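Side-chain contacts in Lmaj004144AAA protein (Leishmania major, PDB 1Y63), which probably acts as an adenylate kinase and ATPase, interconverting AMP and ATP with ADP, and probably assists late maturation of the 40S ribosomal subunit: residues L73-M76 with E77-V81; M132-I136 with Q137-E141; E143-A147 with Y148-I152. All coordinates share one frame; numbering follows the deposited sequence. Where two conformers were deposited one is given.

Contact 1: L73-M76 with E77-V81; sequences LDFM and EPIMV
The last two turns of helix 66-80, kinked at P78, bring M76 and F75 of one turn alongside M80 and I79 of the next, just before the chain leads into strand 85-89 of the parallel sheet. Backbone bonds run on both sides of the kink: E77 N reaches L73 O at 2.8 Å, and M80 N reaches M76 O at 2.9 Å with a fairly straight N-H...O angle of 156°. Between them P78 interrupts the pattern, because its ring nitrogen carries no hydrogen. The ring carbon CD lies instead 3.3 Å from D74 O, spreading the helix locally where an N-H would have drawn the turns together.

On the face turned to the sheet, the two methionines meet through their thioether ends, M76 CE standing 4.3 Å from M80 SD. M76 runs extended to its sulfur and then turns its methyl at chi3 (68°), whereas M80 coils at both chi2 and chi3, bringing its CG within 3.3 Å of M76 O. Their flexible, unbranched chains suit a surface of mixed shapes: L40, V88 and W100 pack against both. One residue back on each turn, I79 extends CD1 obliquely to the F75 ring, 4.3 Å from CE1. Isoleucine's branched side chain here also touches H86 of a manganese site.

From the flank of the helix E77, its CG anti to the backbone nitrogen (chi1 174°), reaches R99 and the indole N-H of W100, whose ring also covers the two methionines. Apolar side chains on one face and a paired acid thus share the kinked helix, so apolar packing joins its end to the sheet while the carboxylate, with an arginine and an indole N-H as partners, is probably kept ionised.

Contact 2: M132-I136 with Q137-E141; sequences MEAEI and QCICE
E133 and Q137 are joined twice, one helical turn apart. In the backbone, Q137 N donates to E133 O at 2.9 Å. Between the side chains, Q137 NE2 donates to E133 OE2 at 3.0 Å; the amide N-H comes from above the carboxylate, 49° out of its plane, and the two flat groups are turned 57° against each other. The first torsion of Q137 puts its CG beside the backbone nitrogen, 3.3 Å from E133 O, and bends at chi2 in both residues, of opposite sense, then bring carboxylate and amide together. Long polar side chains suit this exposed surface, where one N-H of the amide can reach one oxygen of the carboxylate.

The remaining backbone bonds form a Schellman motif that ends helix 125-136. C138 takes a positive phi of 53°, and two N-H groups reach back into the last turn: I139 N donates almost straight to A134 O at 3.2 Å, and C138 N donates to E135 O at 3.1 Å from above the carbonyl plane. C138 is at the same time the N-cap position of helix 139-147, so the two helices meet with scarcely a linker. A bridging water extends the junction, donating to A134 O and accepting from C140 N at 2.9 Å; A134 O therefore receives two bonds.

Apolar contact is slight. I139 lays CG1 beside A134, 4.3 Å from its CB; the alanine offers a small methyl, while its carbonyl does the polar work. The carboxylate of E135 bonds to T18, H108 and the N-H of T109, fastening the helix end beside the nucleotide-binding loop.

Contact 3: E143-A147 with Y148-I152; sequences EARDA and YEDDI. With NA (sodium ion), chain P.
R145 and D150 are bridged by a water that accepts from R145 NH1 at 3.0 Å, in the plane of the guanidinium, and donates to D150 O at 2.9 Å. The opposite charges would attract at most weakly, since R145 NH1 and D150 OD1 stand 4.4 Å apart, too far for a salt bridge; the arginine's stronger partner is E141, a turn back, which pairs with NE. A second water lies between R145 O and Y148 O. The direct backbone link is weak: Y148 N donates to A144 O at 3.1 Å with an angle of 131°, as helix 139-147 gives way to the loop before strand 153-157.

D146, at the exposed helix end, turns OD1 to a sodium ion 2.9 Å away, a long distance for sodium that suggests a loose association.

A144 O lies at the edge of the Y148 ring, in plane, 3.4 Å from CD2, while A147 O sits over one face. A147 CB touches Y148 CD2 at 3.6 Å, and this small methyl lets the ring lie close. A147 and E98 belong to a manganese site beside this helix end. Inward, the ring meets V104 and V153, and its hydroxyl bonds to S93 O. A buried tyrosine thus fixes the helix end, while R145 and D150, linked through water rather than a direct ion pair, probably leave the arginine's charge balanced mainly by E141.

Along the chain the three contacts come in series; each is a local turn, none closes a long loop, and none nests within or crosses another. Contact 1 ends helix 66-80 ahead of strand 85-89, packing over that strand and edge strand 37-41. Contact 2 follows much later, its centre 28 Å away and on the opposite side of the chain's centre, where helix 125-136 turns into helix 139-147. Contact 3 ends that same helix, its centre 16 Å from that of contact 2, and delivers the chain to the other edge strand, 153-157. Contacts 2 and 3 therefore bracket one short helix of the P-loop fold.

Contact 1: L73-M76 with E77-V81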
ATOM      1  N   LEU A  73       3.538  -1.413 -14.322  1.00 18.61           N
ATOM      2  CA  LEU A  73       4.917  -1.130 -13.924  1.00 18.99           C
ATOM      3  C   LEU A  73       5.608  -0.163 -14.859  1.00 18.09           C
ATOM      4  O   LEU A  73       6.328   0.734 -14.409  1.00 20.94           O
ATOM      5  CB  LEU A  73       5.718  -2.426 -13.801  1.00 18.16           C
ATOM      6  CG  LEU A  73       5.221  -3.469 -12.783  1.00 24.57           C
ATOM      7  CD1 LEU A  73       6.183  -4.642 -12.781  1.00 28.11           C
ATOM      8  CD2 LEU A  73       5.046  -2.979 -11.385  1.00 27.90           C
ATOM      9  N   ASP A  74       5.380  -0.290 -16.166  1.00 18.73           N
ATOM     10  CA  ASP A  74       5.985   0.629 -17.108  1.00 19.64           C
ATOM     11  C   ASP A  74       5.470   2.053 -16.883  1.00 19.83           C
ATOM     12  O   ASP A  74       6.224   3.021 -17.040  1.00 21.23           O
ATOM     13  CB  ASP A  74       5.702   0.195 -18.562  1.00 20.08           C
ATOM     14  CG  ASP A  74       6.467  -1.045 -18.989  1.00 29.05           C
ATOM     15  OD1 ASP A  74       7.424  -1.456 -18.316  1.00 27.48           O
ATOM     16  OD2 ASP A  74       6.097  -1.602 -20.050  1.00 31.39           O
ATOM     17  N   PHE A  75       4.179   2.177 -16.544  1.00 17.17           N
ATOM     18  CA  PHE A  75       3.558   3.461 -16.242  1.00 18.52           C
ATOM     19  C   PHE A  75       4.161   4.080 -14.989  1.00 19.30           C
ATOM     20  O   PHE A  75       4.453   5.295 -14.947  1.00 18.93           O
ATOM     21  CB  PHE A  75       2.041   3.275 -16.090  1.00 21.12           C
ATOM     22  CG  PHE A  75       1.285   4.559 -15.953  1.00 24.36           C
ATOM     23  CD1 PHE A  75       1.145   5.159 -14.700  1.00 28.27           C
ATOM     24  CD2 PHE A  75       0.689   5.146 -17.062  1.00 29.21           C
ATOM     25  CE1 PHE A  75       0.444   6.369 -14.575  1.00 31.33           C
ATOM     26  CE2 PHE A  75      -0.034   6.361 -16.935  1.00 30.34           C
ATOM     27  CZ  PHE A  75      -0.146   6.949 -15.697  1.00 28.54           C
ATOM     28  N   MET A  76       4.345   3.254 -13.958  1.00 20.22           N
ATOM     29  CA  MET A  76       4.858   3.739 -12.674  1.00 17.08           C
ATOM     30  C   MET A  76       6.363   4.028 -12.662  1.00 18.74           C
ATOM     31  O   MET A  76       6.819   4.921 -11.957  1.00 19.10           O
ATOM     32  CB  MET A  76       4.516   2.745 -11.562  1.00 20.36           C
ATOM     33  CG  MET A  76       3.063   2.632 -11.233  1.00 18.36           C
ATOM     34  SD  MET A  76       2.762   1.395  -9.974  1.00 22.22           S
ATOM     35  CE  MET A  76       3.538   2.173  -8.532  1.00 23.42           C
ATOM     36  N   GLU A  77       7.130   3.280 -13.458  1.00 20.25           N
ATOM     37  CA  GLU A  77       8.577   3.378 -13.419  1.00 18.44           C
ATOM     38  C   GLU A  77       9.123   4.808 -13.427  1.00 20.42           C
ATOM     39  O   GLU A  77       9.899   5.155 -12.552  1.00 19.23           O
ATOM     40  CB  GLU A  77       9.205   2.532 -14.531  1.00 19.59           C
ATOM     41  CG  GLU A  77      10.726   2.678 -14.652  1.00 21.71           C
ATOM     42  CD  GLU A  77      11.508   1.959 -13.566  1.00 22.33           C
ATOM     43  OE1 GLU A  77      10.987   0.997 -12.951  1.00 23.61           O
ATOM     44  OE2 GLU A  77      12.693   2.329 -13.379  1.00 22.98           O
ATOM     45  N   PRO A  78       8.755   5.634 -14.428  1.00 21.09           N
ATOM     46  CA  PRO A  78       9.315   6.995 -14.416  1.00 21.83           C
ATOM     47  C   PRO A  78       8.973   7.809 -13.173  1.00 22.15           C
ATOM     48  O   PRO A  78       9.824   8.585 -12.710  1.00 24.62           O
ATOM     49  CB  PRO A  78       8.727   7.626 -15.682  1.00 23.22           C
ATOM     50  CG  PRO A  78       7.519   6.825 -15.980  1.00 26.13           C
ATOM     51  CD  PRO A  78       7.891   5.431 -15.608  1.00 21.65           C
ATOM     52  N   ILE A  79       7.776   7.604 -12.614  1.00 19.84           N
ATOM     53  CA  ILE A  79       7.404   8.298 -11.381  1.00 20.14           C
ATOM     54  C   ILE A  79       8.315   7.825 -10.246  1.00 20.73           C
ATOM     55  O   ILE A  79       8.856   8.610  -9.472  1.00 18.95           O
ATOM     56  CB  ILE A  79       5.953   8.063 -11.017  1.00 22.02           C
ATOM     57  CG1 ILE A  79       5.033   8.468 -12.182  1.00 25.69           C
ATOM     58  CG2 ILE A  79       5.587   8.864  -9.793  1.00 24.96           C
ATOM     59  CD1 ILE A  79       3.645   7.828 -12.114  1.00 29.00           C
ATOM     60  N   MET A  80       8.506   6.518 -10.162  1.00 18.91           N
ATOM     61  CA  MET A  80       9.186   5.948  -9.009  1.00 20.89           C
ATOM     62  C   MET A  80      10.653   6.316  -8.926  1.00 21.90           C
ATOM     63  O   MET A  80      11.213   6.344  -7.844  1.00 22.07           O
ATOM     64  CB  MET A  80       9.005   4.430  -8.988  1.00 19.29           C
ATOM     65  CG  MET A  80       7.546   4.035  -8.830  1.00 20.92           C
ATOM     66  SD  MET A  80       6.740   4.719  -7.336  1.00 21.95           S
ATOM     67  CE  MET A  80       7.750   3.997  -6.051  1.00 21.95           C
ATOM     68  N   VAL A  81      11.274   6.617 -10.068  1.00 23.03           N
ATOM     69  CA  VAL A  81      12.695   6.979 -10.098  1.00 21.27           C
ATOM     70  C   VAL A  81      12.904   8.491 -10.173  1.00 22.66           C
ATOM     71  O   VAL A  81      14.053   8.960 -10.214  1.00 26.93           O
ATOM     72  CB  VAL A  81      13.454   6.286 -11.259  1.00 22.62           C
ATOM     73  CG1 VAL A  81      13.354   4.789 -11.099  1.00 26.41           C
ATOM     74  CG2 VAL A  81      12.918   6.737 -12.610  1.00 23.43           C
TER

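Contact 2: M132-I136 with Q137-E141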
ATOM      1  N   MET A 132     -12.570 -10.036   4.426  1.00 17.45           N
ATOM      2  CA  MET A 132     -12.414 -10.452   5.810  1.00 18.75           C
ATOM      3  C   MET A 132     -11.583 -11.729   5.919  1.00 18.69           C
ATOM      4  O   MET A 132     -10.749 -11.856   6.818  1.00 21.95           O
ATOM      5  CB  MET A 132     -13.795 -10.713   6.424  1.00 19.79           C
ATOM      6  CG  MET A 132     -14.680  -9.482   6.524  1.00 24.93           C
ATOM      7  SD  MET A 132     -14.032  -8.278   7.691  1.00 27.95           S
ATOM      8  CE  MET A 132     -14.172  -9.172   9.201  1.00 32.12           C
ATOM      9  N   GLU A 133     -11.835 -12.679   5.016  1.00 18.91           N
ATOM     10  CA  GLU A 133     -11.090 -13.935   5.012  1.00 18.37           C
ATOM     11  C   GLU A 133      -9.622 -13.657   4.650  1.00 18.57           C
ATOM     12  O   GLU A 133      -8.721 -14.230   5.259  1.00 20.77           O
ATOM     13  CB  GLU A 133     -11.744 -14.907   4.022  1.00 20.92           C
ATOM     14  CG  GLU A 133     -11.050 -16.254   3.881  1.00 26.80           C
ATOM     15  CD  GLU A 133     -11.029 -17.073   5.140  1.00 31.51           C
ATOM     16  OE1 GLU A 133     -11.590 -16.652   6.186  1.00 35.99           O
ATOM     17  OE2 GLU A 133     -10.445 -18.171   5.070  1.00 37.32           O
ATOM     18  N   ALA A 134      -9.392 -12.764   3.692  1.00 19.93           N
ATOM     19  CA  ALA A 134      -7.997 -12.432   3.292  1.00 19.80           C
ATOM     20  C   ALA A 134      -7.209 -11.859   4.470  1.00 20.63           C
ATOM     21  O   ALA A 134      -6.023 -12.156   4.651  1.00 22.21           O
ATOM     22  CB  ALA A 134      -7.982 -11.484   2.138  1.00 22.76           C
ATOM     23  N   GLU A 135      -7.869 -11.056   5.295  1.00 18.82           N
ATOM     24  CA  GLU A 135      -7.209 -10.484   6.466  1.00 19.60           C
ATOM     25  C   GLU A 135      -6.904 -11.551   7.507  1.00 21.18           C
ATOM     26  O   GLU A 135      -5.797 -11.614   8.039  1.00 21.05           O
ATOM     27  CB  GLU A 135      -8.038  -9.335   7.033  1.00 20.42           C
ATOM     28  CG  GLU A 135      -7.487  -8.674   8.298  1.00 20.71           C
ATOM     29  CD  GLU A 135      -6.184  -7.914   8.110  1.00 21.23           C
ATOM     30  OE1 GLU A 135      -5.775  -7.668   6.950  1.00 21.19           O
ATOM     31  OE2 GLU A 135      -5.553  -7.570   9.160  1.00 22.75           O
ATOM     32  N   ILE A 136      -7.869 -12.426   7.759  1.00 19.59           N
ATOM     33  CA  ILE A 136      -7.671 -13.545   8.709  1.00 21.07           C
ATOM     34  C   ILE A 136      -6.536 -14.464   8.253  1.00 21.67           C
ATOM     35  O   ILE A 136      -5.785 -15.008   9.095  1.00 23.47           O
ATOM     36  CB  ILE A 136      -8.972 -14.377   8.867  1.00 22.79           C
ATOM     37  CG1 ILE A 136     -10.078 -13.507   9.465  0.50 21.07           C
ATOM     38  CG2 ILE A 136      -8.733 -15.584   9.764  0.50 21.27           C
ATOM     39  CD1 ILE A 136     -11.449 -14.053   9.209  0.50 19.44           C
ATOM     40  N   GLN A 137      -6.402 -14.650   6.940  1.00 20.48           N
ATOM     41  CA  GLN A 137      -5.370 -15.545   6.389  1.00 20.42           C
ATOM     42  C   GLN A 137      -4.024 -14.841   6.192  1.00 22.49           C
ATOM     43  O   GLN A 137      -3.072 -15.460   5.726  1.00 22.92           O
ATOM     44  CB  GLN A 137      -5.828 -16.178   5.072  1.00 21.91           C
ATOM     45  CG  GLN A 137      -7.081 -17.061   5.190  1.00 26.23           C
ATOM     46  CD  GLN A 137      -6.874 -18.280   6.066  1.00 38.67           C
ATOM     47  OE1 GLN A 137      -5.746 -18.715   6.286  1.00 42.86           O
ATOM     48  NE2 GLN A 137      -7.972 -18.843   6.578  1.00 43.04           N
ATOM     49  N   CYS A 138      -3.937 -13.574   6.591  0.70 22.37           N
ATOM     50  CA  CYS A 138      -2.698 -12.753   6.484  0.70 22.30           C
ATOM     51  C   CYS A 138      -2.115 -12.734   5.074  0.70 22.07           C
ATOM     52  O   CYS A 138      -0.905 -12.731   4.905  0.70 22.24           O
ATOM     53  CB  CYS A 138      -1.635 -13.207   7.486  0.70 24.65           C
ATOM     54  SG  CYS A 138      -2.123 -12.999   9.202  0.70 31.17           S
ATOM     55  N   ILE A 139      -2.975 -12.699   4.063  1.00 22.95           N
ATOM     56  CA  ILE A 139      -2.524 -12.811   2.661  1.00 21.82           C
ATOM     57  C   ILE A 139      -1.546 -11.696   2.304  1.00 22.50           C
ATOM     58  O   ILE A 139      -0.440 -11.952   1.774  1.00 22.32           O
ATOM     59  CB  ILE A 139      -3.728 -12.826   1.694  1.00 25.59           C
ATOM     60  CG1 ILE A 139      -4.604 -14.059   1.971  1.00 26.89           C
ATOM     61  CG2 ILE A 139      -3.258 -12.735   0.245  1.00 28.63           C
ATOM     62  CD1 ILE A 139      -3.914 -15.390   1.828  1.00 29.92           C
ATOM     63  N   CYS A 140      -1.922 -10.461   2.610  0.70 21.07           N
ATOM     64  CA  CYS A 140      -1.116  -9.290   2.209  0.70 20.06           C
ATOM     65  C   CYS A 140       0.226  -9.257   2.952  0.70 21.00           C
ATOM     66  O   CYS A 140       1.279  -8.951   2.364  0.70 22.62           O
ATOM     67  CB  CYS A 140      -1.910  -7.997   2.432  0.70 22.59           C
ATOM     68  SG  CYS A 140      -3.394  -7.875   1.407  0.70 26.70           S
ATOM     69  N   GLU A 141       0.208  -9.577   4.244  1.00 20.83           N
ATOM     70  CA  GLU A 141       1.437  -9.579   5.005  1.00 20.61           C
ATOM     71  C   GLU A 141       2.374 -10.650   4.480  1.00 21.84           C
ATOM     72  O   GLU A 141       3.578 -10.412   4.297  1.00 21.75           O
ATOM     73  CB  GLU A 141       1.193  -9.789   6.495  1.00 22.40           C
ATOM     74  CG  GLU A 141       2.477  -9.589   7.282  1.00 25.43           C
ATOM     75  CD  GLU A 141       2.394 -10.000   8.739  1.00 32.37           C
ATOM     76  OE1 GLU A 141       1.329  -9.857   9.356  1.00 29.20           O
ATOM     77  OE2 GLU A 141       3.423 -10.464   9.266  1.00 37.07           O
TER
HETATM   78  O   HOH W   1      -4.455  -9.930   3.977  1.00 18.59           O

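Contact 3: E143-A147 with Y148-I152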
ATOM      1  N   GLU A 143       2.521 -11.977   1.542  1.00 20.34           N
ATOM      2  CA  GLU A 143       3.013 -11.578   0.241  1.00 19.08           C
ATOM      3  C   GLU A 143       4.162 -10.590   0.376  1.00 18.89           C
ATOM      4  O   GLU A 143       5.191 -10.717  -0.297  1.00 20.53           O
ATOM      5  CB  GLU A 143       1.894 -10.951  -0.580  1.00 20.29           C
ATOM      6  CG  GLU A 143       2.257 -10.546  -1.982  1.00 21.86           C
ATOM      7  CD  GLU A 143       1.091 -10.096  -2.835  1.00 25.52           C
ATOM      8  OE1 GLU A 143      -0.017 -10.703  -2.774  1.00 29.10           O
ATOM      9  OE2 GLU A 143       1.269  -9.126  -3.603  1.00 22.66           O
ATOM     10  N   ALA A 144       3.971  -9.563   1.207  1.00 19.34           N
ATOM     11  CA  ALA A 144       5.000  -8.515   1.397  1.00 17.63           C
ATOM     12  C   ALA A 144       6.259  -9.106   1.990  1.00 19.26           C
ATOM     13  O   ALA A 144       7.359  -8.799   1.543  1.00 20.31           O
ATOM     14  CB  ALA A 144       4.471  -7.386   2.308  1.00 18.38           C
ATOM     15  N   ARG A 145       6.115  -9.986   2.988  1.00 20.06           N
ATOM     16  CA  ARG A 145       7.304 -10.569   3.620  1.00 23.37           C
ATOM     17  C   ARG A 145       8.027 -11.499   2.686  1.00 23.33           C
ATOM     18  O   ARG A 145       9.234 -11.684   2.824  1.00 27.48           O
ATOM     19  CB  ARG A 145       6.941 -11.311   4.894  1.00 24.35           C
ATOM     20  CG  ARG A 145       6.487 -10.423   5.970  1.00 30.17           C
ATOM     21  CD  ARG A 145       6.491 -11.192   7.280  1.00 37.93           C
ATOM     22  NE  ARG A 145       6.260 -10.312   8.401  1.00 40.11           N
ATOM     23  CZ  ARG A 145       7.143  -9.431   8.856  1.00 41.69           C
ATOM     24  NH1 ARG A 145       8.347  -9.301   8.295  1.00 45.41           N
ATOM     25  NH2 ARG A 145       6.815  -8.679   9.894  1.00 44.54           N
ATOM     26  N   ASP A 146       7.317 -12.105   1.733  1.00 22.27           N
ATOM     27  CA  ASP A 146       7.971 -12.966   0.745  1.00 23.83           C
ATOM     28  C   ASP A 146       8.709 -12.186  -0.335  1.00 26.95           C
ATOM     29  O   ASP A 146       9.662 -12.704  -0.923  1.00 33.20           O
ATOM     30  CB  ASP A 146       6.975 -13.913   0.081  1.00 26.87           C
ATOM     31  CG  ASP A 146       6.638 -15.104   0.942  1.00 35.64           C
ATOM     32  OD1 ASP A 146       7.433 -15.434   1.850  1.00 38.18           O
ATOM     33  OD2 ASP A 146       5.570 -15.712   0.713  1.00 41.68           O
ATOM     34  N   ALA A 147       8.298 -10.955  -0.576  1.00 20.56           N
ATOM     35  CA  ALA A 147       8.782 -10.139  -1.682  1.00 22.18           C
ATOM     36  C   ALA A 147       9.823  -9.096  -1.377  1.00 24.99           C
ATOM     37  O   ALA A 147      10.450  -8.600  -2.313  1.00 32.17           O
ATOM     38  CB  ALA A 147       7.626  -9.477  -2.353  1.00 22.95           C
ATOM     39  N   TYR A 148      10.001  -8.713  -0.116  1.00 18.91           N
ATOM     40  CA  TYR A 148      10.900  -7.632   0.241  1.00 18.69           C
ATOM     41  C   TYR A 148      11.775  -8.116   1.371  1.00 21.18           C
ATOM     42  O   TYR A 148      11.460  -9.107   2.034  1.00 19.77           O
ATOM     43  CB  TYR A 148      10.087  -6.392   0.691  1.00 18.98           C
ATOM     44  CG  TYR A 148       9.227  -5.850  -0.431  1.00 17.62           C
ATOM     45  CD1 TYR A 148       9.731  -4.901  -1.294  1.00 18.91           C
ATOM     46  CD2 TYR A 148       7.924  -6.283  -0.616  1.00 19.19           C
ATOM     47  CE1 TYR A 148       8.990  -4.436  -2.356  1.00 18.50           C
ATOM     48  CE2 TYR A 148       7.166  -5.819  -1.681  1.00 20.83           C
ATOM     49  CZ  TYR A 148       7.716  -4.881  -2.528  1.00 16.72           C
ATOM     50  OH  TYR A 148       6.979  -4.424  -3.597  1.00 19.02           O
ATOM     51  N   GLU A 149      12.862  -7.395   1.596  1.00 20.50           N
ATOM     52  CA  GLU A 149      13.798  -7.734   2.657  1.00 19.29           C
ATOM     53  C   GLU A 149      13.179  -7.459   4.024  1.00 20.67           C
ATOM     54  O   GLU A 149      12.547  -6.425   4.257  1.00 19.89           O
ATOM     55  CB  GLU A 149      15.097  -6.952   2.445  1.00 18.98           C
ATOM     56  CG  GLU A 149      15.809  -7.339   1.128  1.00 19.95           C
ATOM     57  CD  GLU A 149      17.254  -6.949   1.069  1.00 19.49           C
ATOM     58  OE1 GLU A 149      17.993  -7.327   2.000  1.00 21.61           O
ATOM     59  OE2 GLU A 149      17.668  -6.293   0.085  1.00 21.77           O
ATOM     60  N   ASP A 150      13.363  -8.399   4.942  1.00 23.65           N
ATOM     61  CA  ASP A 150      12.647  -8.349   6.202  1.00 26.83           C
ATOM     62  C   ASP A 150      12.921  -7.046   6.959  1.00 23.52           C
ATOM     63  O   ASP A 150      12.010  -6.486   7.583  1.00 26.38           O
ATOM     64  CB  ASP A 150      12.972  -9.600   7.037  1.00 31.58           C
ATOM     65  CG  ASP A 150      12.392 -10.891   6.403  1.00 38.23           C
ATOM     66  OD1 ASP A 150      11.457 -10.788   5.560  1.00 46.16           O
ATOM     67  OD2 ASP A 150      12.862 -12.009   6.733  1.00 41.99           O
ATOM     68  N   ASP A 151      14.127  -6.515   6.837  1.00 21.73           N
ATOM     69  CA  ASP A 151      14.515  -5.316   7.570  1.00 24.14           C
ATOM     70  C   ASP A 151      13.792  -4.040   7.120  1.00 25.29           C
ATOM     71  O   ASP A 151      13.791  -3.073   7.866  1.00 28.85           O
ATOM     72  CB  ASP A 151      16.027  -5.108   7.525  1.00 26.90           C
ATOM     73  CG  ASP A 151      16.785  -6.116   8.376  0.50 28.95           C
ATOM     74  OD1 ASP A 151      16.153  -6.878   9.139  0.50 28.41           O
ATOM     75  OD2 ASP A 151      18.024  -6.139   8.279  0.50 32.65           O
ATOM     76  N   ILE A 152      13.163  -4.014   5.936  1.00 21.04           N
ATOM     77  CA  ILE A 152      12.428  -2.813   5.524  1.00 20.62           C
ATOM     78  C   ILE A 152      10.918  -2.944   5.711  1.00 19.85           C
ATOM     79  O   ILE A 152      10.163  -2.011   5.378  1.00 21.58           O
ATOM     80  CB  ILE A 152      12.732  -2.384   4.066  1.00 21.21           C
ATOM     81  CG1 ILE A 152      12.074  -3.301   3.040  1.00 21.67           C
ATOM     82  CG2 ILE A 152      14.242  -2.268   3.886  1.00 27.09           C
ATOM     83  CD1 ILE A 152      12.054  -2.707   1.659  1.00 22.48           C
TER
HETATM   84 NA    NA P 502       7.067 -18.263   1.622  1.00 45.98          NA
HETATM   85  O   HOH W   2      11.823 -11.514   2.627  1.00 18.39           O
HETATM   86  O   HOH W   3      10.095  -7.190   9.587  1.00 36.49           O